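Long-range contacts in 122aa long conserved hypothetical protein (Sulfolobus tokodaii, PDB 1WOL), which is of unknown function but belongs to the HEPN family, whose all-helical domains in several relatives bind nucleotides or cleave RNA: residues E16-A21 against F32-C37; K40-L45 against H56-L61. One frame throughout, in Å; residues are numbered along the deposited sequence.

Contact 1 of 2, residues E16-A21 against F32-C37; sequences EEARYA and FLSQQC
The carboxylate of Glu17 touches Leu33 through one oxygen, OE1, 3.9 Å from Leu33 CD2, and the two side chains cross at about a right angle. The Phe32 ring is turned off this interface. Gln36 CG sits over one of its faces, 3.8 Å above the plane and offset toward the rim, and the ring also borders a bound tertiary-butyl alcohol. Leu33 carries most of the contact. With CG anti to the carbonyl carbon (chi1 -74°), its CD1 lies over the backbone of helix 4-23, 3.6 Å from Glu17 O, and its CB meets Ala18 CB at 3.8 Å. Ala18 CB also rests 3.8 Å from Ser34 OG, which is hydrogen-bonded to Ala30 O of its own helix; the Ser34 side chain packs onto helix 100-120. The axes of the two segments run nearly antiparallel (168°) and approach to 8.4 Å, a closeness consistent with the small side chain of Ala18; Ala21 CB adds a looser touch on Leu33 CD1. This is the hairpin pairing of helices 4-23 and 27-48 within the HEPN bundle. No hydrogen bond or salt bridge joins the segments, which implies that their association rests on leucine against alanine, with the Glu17 carboxylate at its margin.

Contact 2 of 2, residues K40-L45 against H56-L61; sequences KAVKGL and HSISHL
Lys43 NZ lies 3.4 Å from His56 CD2, oblique to the ring, and is gripped by a salt bridge from Glu39 OE2 and a weak hydrogen bond to Gly55 O. The lysine chain, extended beyond CG, gets there by running over Leu61, whose CD1 lies 4.0 Å from Lys43 CG and 4.1 Å from Lys43 CE. Cutting Lys43 back to an alanine would probably leave Glu39 without its cation and bare the flank of Leu61 that the aliphatic chain covers. Deeper in, Val42 divides its two methyl groups between two partners: CG1, anti to the backbone N (chi1 172°), meets Leu61 CB at 3.8 Å, and CG2 meets Ile58 CG2 at 4.1 Å. In the HEPN helical bundle this seats the short helix 58-61 on the long helix 27-48, with Ile58 also reaching Ala73 and Leu76 of helix 67-77 and Val42 reaching Ile113 of helix 100-120. Ser57 is the N-cap of the short helix. Its OG accepts from His60 N at 3.1 Å, bent to 149° at the hydrogen. Asp77 holds the same helix start from outside: its carboxylate accepts from the backbone N atoms of Ile58 and Ser59, and its OD2 is also hydrogen-bonded to Ser57 OG. At the other end of the turn, Lys53 NZ donates to His60 O and, weakly, to Leu61 O.

Helix 27-48 serves both contacts, giving residues 32-37 to contact 1 and, further along, 40-45 to contact 2. Their centres are 15 Å apart, on opposite sides of the chain's centre. Both are largely buried, but contact 2 also reaches the surface at His56. Contact 1 sets one leucine against alanines and the Glu17 backbone, whereas in contact 2 branched aliphatic side chains meet from both segments, and the Lys43 amine, paired with Glu39 of the same helix, lies next to exposed His56. They meet where Gln35 CG of 32-37 packs on Ile58 CD1 of 56-61 at 3.7 Å. Helix 100-120 backs both, behind Ser34 in one and Val42 in the other.

Contact 1 of 2, residues E16-A21 against F32-C37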
loop_
_atom_site.group_PDB
_atom_site.type_symbol
_atom_site.label_atom_id
_atom_site.label_comp_id
_atom_site.label_asym_id
_atom_site.label_seq_id
_atom_site.Cartn_x
_atom_site.Cartn_y
_atom_site.Cartn_z
ATOM N N GLU A 16 10.334 2.055 3.828
ATOM C CA GLU A 16 11.603 1.670 4.497
ATOM C C GLU A 16 11.350 0.590 5.455
ATOM O O GLU A 16 12.184 -0.337 5.514
ATOM C CB GLU A 16 12.177 2.972 5.178
ATOM C CG GLU A 16 13.462 2.624 5.937
ATOM C CD GLU A 16 14.099 3.903 6.519
ATOM O OE1 GLU A 16 14.274 4.941 5.746
ATOM O OE2 GLU A 16 14.585 3.816 7.642
ATOM N N GLU A 17 10.267 0.684 6.224
ATOM C CA GLU A 17 10.033 -0.407 7.238
ATOM C C GLU A 17 9.644 -1.700 6.527
ATOM O O GLU A 17 9.982 -2.728 7.080
ATOM C CB GLU A 17 8.843 0.079 8.065
ATOM C CG GLU A 17 9.331 1.199 9.065
ATOM C CD GLU A 17 8.137 1.821 9.818
ATOM O OE1 GLU A 17 6.988 1.584 9.558
ATOM O OE2 GLU A 17 8.444 2.726 10.687
ATOM N N ALA A 18 8.959 -1.618 5.379
ATOM C CA ALA A 18 8.634 -2.889 4.668
ATOM C C ALA A 18 9.876 -3.585 4.217
ATOM O O ALA A 18 9.953 -4.805 4.312
ATOM C CB ALA A 18 7.710 -2.521 3.454
ATOM N N ARG A 19 10.826 -2.817 3.644
ATOM C CA ARG A 19 12.096 -3.475 3.257
ATOM C C ARG A 19 12.799 -4.041 4.469
ATOM O O ARG A 19 13.372 -5.152 4.439
ATOM C CB ARG A 19 13.050 -2.479 2.585
ATOM C CG ARG A 19 12.508 -1.898 1.333
ATOM C CD ARG A 19 13.666 -1.088 0.747
ATOM N NE ARG A 19 13.273 -0.135 -0.290
ATOM C CZ ARG A 19 13.169 -0.374 -1.593
ATOM N NH1 ARG A 19 13.352 -1.590 -2.103
ATOM N NH2 ARG A 19 13.010 0.679 -2.447
ATOM N N TYR A 20 12.796 -3.280 5.604
ATOM C CA TYR A 20 13.469 -3.766 6.807
ATOM C C TYR A 20 12.762 -5.105 7.267
ATOM O O TYR A 20 13.410 -6.033 7.726
ATOM C CB TYR A 20 13.370 -2.612 7.891
ATOM C CG TYR A 20 14.072 -2.994 9.140
ATOM C CD1 TYR A 20 13.294 -3.159 10.312
ATOM C CD2 TYR A 20 15.398 -3.062 9.220
ATOM C CE1 TYR A 20 13.806 -3.351 11.550
ATOM C CE2 TYR A 20 16.006 -3.336 10.548
ATOM C CZ TYR A 20 15.129 -3.477 11.679
ATOM O OH TYR A 20 15.618 -3.840 12.956
ATOM N N ALA A 21 11.438 -5.117 7.235
ATOM C CA ALA A 21 10.754 -6.327 7.666
ATOM C C ALA A 21 11.132 -7.461 6.742
ATOM O O ALA A 21 11.386 -8.600 7.216
ATOM C CB ALA A 21 9.201 -6.118 7.565
ATOM N N PHE A 32 1.947 -5.997 4.798
ATOM C CA PHE A 32 1.089 -5.007 5.403
ATOM C C PHE A 32 1.583 -3.618 5.258
ATOM O O PHE A 32 0.796 -2.674 5.053
ATOM C CB PHE A 32 1.075 -5.402 6.937
ATOM C CG PHE A 32 0.332 -4.401 7.779
ATOM C CD1 PHE A 32 -1.094 -4.398 7.790
ATOM C CD2 PHE A 32 1.029 -3.491 8.500
ATOM C CE1 PHE A 32 -1.761 -3.370 8.605
ATOM C CE2 PHE A 32 0.378 -2.507 9.260
ATOM C CZ PHE A 32 -0.960 -2.461 9.309
ATOM N N LEU A 33 2.924 -3.417 5.507
ATOM C CA LEU A 33 3.537 -2.074 5.488
ATOM C C LEU A 33 3.568 -1.532 4.021
ATOM O O LEU A 33 3.463 -0.325 3.868
ATOM C CB LEU A 33 4.976 -2.165 6.052
ATOM C CG LEU A 33 5.012 -2.349 7.576
ATOM C CD1 LEU A 33 6.433 -2.752 7.902
ATOM C CD2 LEU A 33 4.537 -1.093 8.251
ATOM N N SER A 34 3.613 -2.450 3.063
ATOM C CA SER A 34 3.517 -1.978 1.633
ATOM C C SER A 34 2.109 -1.459 1.370
ATOM O O SER A 34 1.963 -0.438 0.662
ATOM C CB SER A 34 3.775 -3.182 0.676
ATOM O OG SER A 34 5.147 -3.564 0.888
ATOM N N GLN A 35 1.046 -2.116 1.880
ATOM C CA GLN A 35 -0.254 -1.555 1.691
ATOM C C GLN A 35 -0.413 -0.239 2.404
ATOM O O GLN A 35 -0.938 0.679 1.799
ATOM C CB GLN A 35 -1.330 -2.529 2.154
ATOM C CG GLN A 35 -2.649 -1.792 1.934
ATOM C CD GLN A 35 -3.695 -1.973 2.828
ATOM O OE1 GLN A 35 -4.053 -3.098 2.998
ATOM N NE2 GLN A 35 -4.390 -0.812 3.337
ATOM N N GLN A 36 0.188 -0.073 3.605
ATOM C CA GLN A 36 0.157 1.202 4.283
ATOM C C GLN A 36 0.842 2.259 3.497
ATOM O O GLN A 36 0.344 3.393 3.430
ATOM C CB GLN A 36 0.796 1.128 5.663
ATOM C CG GLN A 36 -0.011 0.214 6.583
ATOM C CD GLN A 36 -1.251 0.990 7.071
ATOM O OE1 GLN A 36 -2.376 0.423 7.007
ATOM N NE2 GLN A 36 -1.082 2.214 7.462
ATOM N N CYS A 37 2.032 1.952 2.881
ATOM C CA CYS A 37 2.726 2.863 2.050
ATOM C C CYS A 37 1.805 3.398 0.921
ATOM O O CYS A 37 1.741 4.626 0.755
ATOM C CB CYS A 37 3.986 2.138 1.493
ATOM S SG CYS A 37 4.797 3.199 0.175
#

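Contact 2 of 2, residues K40-L45 against H56-L61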
loop_
_atom_site.group_PDB
_atom_site.type_symbol
_atom_site.label_atom_id
_atom_site.label_comp_id
_atom_site.label_asym_id
_atom_site.label_seq_id
_atom_site.Cartn_x
_atom_site.Cartn_y
_atom_site.Cartn_z
ATOM N N LYS A 40 -1.167 5.640 2.223
ATOM C CA LYS A 40 -0.750 6.957 2.618
ATOM C C LYS A 40 -0.387 7.824 1.420
ATOM O O LYS A 40 -0.723 9.019 1.366
ATOM C CB LYS A 40 0.359 6.887 3.651
ATOM C CG LYS A 40 -0.042 6.488 5.163
ATOM C CD LYS A 40 -1.301 5.750 5.533
ATOM C CE LYS A 40 -1.431 5.648 7.025
ATOM N NZ LYS A 40 -2.718 5.044 7.200
ATOM N N ALA A 41 0.336 7.272 0.464
ATOM C CA ALA A 41 0.672 8.037 -0.761
ATOM C C ALA A 41 -0.568 8.482 -1.514
ATOM O O ALA A 41 -0.558 9.640 -1.872
ATOM C CB ALA A 41 1.498 7.086 -1.656
ATOM N N VAL A 42 -1.537 7.607 -1.683
ATOM C CA VAL A 42 -2.772 7.964 -2.445
ATOM C C VAL A 42 -3.533 8.959 -1.607
ATOM O O VAL A 42 -4.007 9.936 -2.195
ATOM C CB VAL A 42 -3.519 6.741 -2.794
ATOM C CG1 VAL A 42 -4.876 7.108 -3.384
ATOM C CG2 VAL A 42 -2.689 6.000 -3.876
ATOM N N LYS A 43 -3.505 8.851 -0.267
ATOM C CA LYS A 43 -4.251 9.957 0.444
ATOM C C LYS A 43 -3.528 11.306 0.343
ATOM O O LYS A 43 -4.217 12.442 0.367
ATOM C CB LYS A 43 -4.421 9.516 1.958
ATOM C CG LYS A 43 -5.626 8.649 2.057
ATOM C CD LYS A 43 -5.894 7.978 3.351
ATOM C CE LYS A 43 -7.301 7.369 3.388
ATOM N NZ LYS A 43 -7.319 6.318 4.529
ATOM N N GLY A 44 -2.224 11.281 0.231
ATOM C CA GLY A 44 -1.416 12.439 0.016
ATOM C C GLY A 44 -1.815 13.077 -1.339
ATOM O O GLY A 44 -1.925 14.277 -1.477
ATOM N N LEU A 45 -1.898 12.202 -2.342
ATOM C CA LEU A 45 -2.289 12.729 -3.694
ATOM C C LEU A 45 -3.697 13.334 -3.655
ATOM O O LEU A 45 -3.940 14.412 -4.255
ATOM C CB LEU A 45 -2.305 11.568 -4.693
ATOM C CG LEU A 45 -2.766 11.927 -6.136
ATOM C CD1 LEU A 45 -1.772 12.827 -6.726
ATOM C CD2 LEU A 45 -3.003 10.594 -6.882
ATOM N N HIS A 56 -10.532 2.638 3.154
ATOM C CA HIS A 56 -9.118 2.247 3.163
ATOM C C HIS A 56 -8.807 1.402 1.944
ATOM O O HIS A 56 -7.742 0.788 1.837
ATOM C CB HIS A 56 -8.787 1.459 4.423
ATOM C CG HIS A 56 -8.742 2.306 5.658
ATOM N ND1 HIS A 56 -9.680 2.209 6.673
ATOM C CD2 HIS A 56 -7.909 3.309 6.008
ATOM C CE1 HIS A 56 -9.419 3.123 7.591
ATOM N NE2 HIS A 56 -8.353 3.806 7.211
ATOM N N SER A 57 -9.739 1.335 1.026
ATOM C CA SER A 57 -9.477 0.569 -0.194
ATOM C C SER A 57 -8.658 1.501 -1.081
ATOM O O SER A 57 -9.114 2.603 -1.396
ATOM C CB SER A 57 -10.765 0.271 -0.897
ATOM O OG SER A 57 -10.429 -0.092 -2.226
ATOM N N ILE A 58 -7.428 1.108 -1.494
ATOM C CA ILE A 58 -6.665 2.002 -2.296
ATOM C C ILE A 58 -7.322 2.163 -3.679
ATOM O O ILE A 58 -7.323 3.217 -4.265
ATOM C CB ILE A 58 -5.259 1.449 -2.456
ATOM C CG1 ILE A 58 -4.605 1.389 -1.119
ATOM C CG2 ILE A 58 -4.451 2.363 -3.399
ATOM C CD1 ILE A 58 -3.559 0.202 -1.023
ATOM N N SER A 59 -7.885 1.078 -4.162
ATOM C CA SER A 59 -8.554 1.092 -5.420
ATOM C C SER A 59 -9.785 2.028 -5.477
ATOM O O SER A 59 -10.075 2.622 -6.478
ATOM C CB SER A 59 -9.014 -0.312 -5.762
ATOM O OG SER A 59 -9.537 -0.300 -7.070
ATOM N N HIS A 60 -10.507 2.143 -4.373
ATOM C CA HIS A 60 -11.699 2.983 -4.417
ATOM C C HIS A 60 -11.283 4.387 -4.299
ATOM O O HIS A 60 -12.009 5.224 -4.742
ATOM C CB HIS A 60 -12.691 2.636 -3.275
ATOM C CG HIS A 60 -13.326 1.274 -3.402
ATOM N ND1 HIS A 60 -13.742 0.747 -4.616
ATOM C CD2 HIS A 60 -13.776 0.418 -2.447
ATOM C CE1 HIS A 60 -14.430 -0.366 -4.402
ATOM N NE2 HIS A 60 -14.465 -0.591 -3.093
ATOM N N LEU A 61 -10.082 4.660 -3.762
ATOM C CA LEU A 61 -9.596 6.011 -3.626
ATOM C C LEU A 61 -9.133 6.619 -4.956
ATOM O O LEU A 61 -9.112 7.809 -5.140
ATOM C CB LEU A 61 -8.421 6.084 -2.628
ATOM C CG LEU A 61 -8.583 5.890 -1.113
ATOM C CD1 LEU A 61 -7.196 5.909 -0.431
ATOM C CD2 LEU A 61 -9.437 7.048 -0.591
#